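Pilotin OutS (Dickeya dadantii, PDB 3UTK) serves as the lipoprotein pilot of the type II secretion system, interacting with the secretin OutD, in the export of pectate lyases and cellulases across the outer membrane. Local coordinates at residues 65-69 and 70-74. Numbering follows the deposited sequence.
Sequences DLPDD and GTILK
The carboxylate of Asp-68 is gripped through one oxygen by Thr-71, from two directions. The backbone N of Thr-71 reaches OD1 of Asp-68 nearly in line with its C-O bond, at 2.9 Å, with an N-H...O angle of 153°. The hydroxyl comes in over the face instead: Thr-71 OG1 donates to Asp-68 OD1 across 3.1 Å, well above the carboxylate plane. What brings the carboxylate here is a chi1 of 56°, which tucks CG of Asp-68 between its own N and carbonyl carbon and swings OD1 back over the first turn. Asp-68 is thus the N-cap of helix 69-82.

Beside it the puckered ring of Pro-67 packs its CB and CG against CB and CG2 of Thr-71. CG of the proline lies 3.6 Å from CG2 of Thr-71, and the two side chains cross at roughly a right angle. With OG1 beside its backbone N (chi1 -57°), Thr-71 offers hydroxyl to the acid and methyl to the ring. Met-129 of helix 123-131 also packs on Pro-67. Along the chain, Ile-72 lays CG1 3.4 Å from the Asp-68 carbonyl oxygen, its side chain reaching Val-51 of helix 40-60.

Regular helical bonding starts at once: Ile-72 N donates to Asp-68 O at 3.0 Å, and Leu-73 N to Asp-69 O at 2.8 Å. The Asp-69 carboxylate turns to helix 40-60, in salt bridges with Arg-58 and Lys-55, while Arg-58 also donates to Pro-67 O.

Chemically, the side-chain cap gives Thr-71 N, in the first turn, an acceptor in OD1 of Asp-68, as an N-cap does. Two acidic residues at this N-terminus should also interact favourably with the helix dipole, and Asp-69 ties that end to the neighbouring helix.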
loop_
_atom_site.group_PDB
_atom_site.type_symbol
_atom_site.label_atom_id
_atom_site.label_comp_id
_atom_site.label_asym_id
_atom_site.label_seq_id
_atom_site.Cartn_x
_atom_site.Cartn_y
_atom_site.Cartn_z
ATOM N N ASP A 65 -0.133 14.404 3.696
ATOM C CA ASP A 65 1.214 14.235 4.237
ATOM C C ASP A 65 1.908 13.031 3.608
ATOM O O ASP A 65 3.118 12.851 3.747
ATOM C CB ASP A 65 1.195 14.114 5.772
ATOM C CG ASP A 65 0.254 13.014 6.278
ATOM O OD1 ASP A 65 -0.895 12.902 5.782
ATOM O OD2 ASP A 65 0.672 12.268 7.188
ATOM N N LEU A 66 1.139 12.205 2.908
ATOM C CA LEU A 66 1.701 11.028 2.254
ATOM C C LEU A 66 2.220 11.374 0.862
ATOM O O LEU A 66 1.691 12.274 0.201
ATOM C CB LEU A 66 0.660 9.892 2.193
ATOM C CG LEU A 66 0.093 9.453 3.542
ATOM C CD1 LEU A 66 -0.780 8.231 3.363
ATOM C CD2 LEU A 66 1.203 9.145 4.539
ATOM N N PRO A 67 3.270 10.670 0.417
ATOM C CA PRO A 67 3.964 10.944 -0.847
ATOM C C PRO A 67 3.306 10.283 -2.051
ATOM O O PRO A 67 2.262 9.637 -1.918
ATOM C CB PRO A 67 5.345 10.329 -0.608
ATOM C CG PRO A 67 5.049 9.156 0.267
ATOM C CD PRO A 67 3.941 9.610 1.191
ATOM N N ASP A 68 3.928 10.439 -3.215
ATOM C CA ASP A 68 3.361 9.945 -4.469
ATOM C C ASP A 68 3.434 8.422 -4.585
ATOM O O ASP A 68 4.089 7.762 -3.782
ATOM C CB ASP A 68 4.041 10.619 -5.667
ATOM C CG ASP A 68 5.542 10.434 -5.666
ATOM O OD1 ASP A 68 5.994 9.277 -5.602
ATOM O OD2 ASP A 68 6.277 11.446 -5.724
ATOM N N ASP A 69 2.755 7.872 -5.587
ATOM C CA ASP A 69 2.687 6.426 -5.774
ATOM C C ASP A 69 4.074 5.794 -5.871
ATOM O O ASP A 69 4.307 4.706 -5.346
ATOM C CB ASP A 69 1.879 6.079 -7.034
ATOM C CG ASP A 69 0.424 6.526 -6.950
ATOM O OD1 ASP A 69 -0.030 6.965 -5.865
ATOM O OD2 ASP A 69 -0.274 6.421 -7.980
ATOM N N GLY A 70 4.988 6.475 -6.554
ATOM C CA GLY A 70 6.343 5.971 -6.727
ATOM C C GLY A 70 7.045 5.788 -5.394
ATOM O O GLY A 70 7.723 4.784 -5.171
ATOM N N THR A 71 6.871 6.758 -4.499
ATOM C CA THR A 71 7.486 6.694 -3.177
ATOM C C THR A 71 6.833 5.618 -2.318
ATOM O O THR A 71 7.520 4.886 -1.602
ATOM C CB THR A 71 7.410 8.045 -2.439
ATOM O OG1 THR A 71 8.033 9.062 -3.233
ATOM C CG2 THR A 71 8.112 7.964 -1.087
ATOM N N ILE A 72 5.503 5.534 -2.378
ATOM C CA ILE A 72 4.782 4.473 -1.687
ATOM C C ILE A 72 5.275 3.102 -2.157
ATOM O O ILE A 72 5.525 2.211 -1.341
ATOM C CB ILE A 72 3.255 4.593 -1.894
ATOM C CG1 ILE A 72 2.728 5.892 -1.276
ATOM C CG2 ILE A 72 2.536 3.396 -1.286
ATOM C CD1 ILE A 72 1.229 6.150 -1.540
ATOM N N LEU A 73 5.419 2.937 -3.469
ATOM C CA LEU A 73 5.931 1.692 -4.029
ATOM C C LEU A 73 7.337 1.366 -3.526
ATOM O O LEU A 73 7.638 0.221 -3.175
ATOM C CB LEU A 73 5.956 1.761 -5.555
ATOM C CG LEU A 73 5.878 0.392 -6.213
ATOM C CD1 LEU A 73 4.422 -0.063 -6.185
ATOM C CD2 LEU A 73 6.413 0.432 -7.642
ATOM N N LYS A 74 8.198 2.377 -3.514
ATOM C CA LYS A 74 9.569 2.192 -3.074
ATOM C C LYS A 74 9.582 1.753 -1.615
ATOM O O LYS A 74 10.442 0.976 -1.201
ATOM C CB LYS A 74 10.359 3.490 -3.251
ATOM C CG LYS A 74 11.832 3.378 -2.920
ATOM C CD LYS A 74 12.494 4.741 -2.917
ATOM C CE LYS A 74 12.356 5.435 -4.263
ATOM N NZ LYS A 74 13.287 6.608 -4.353
#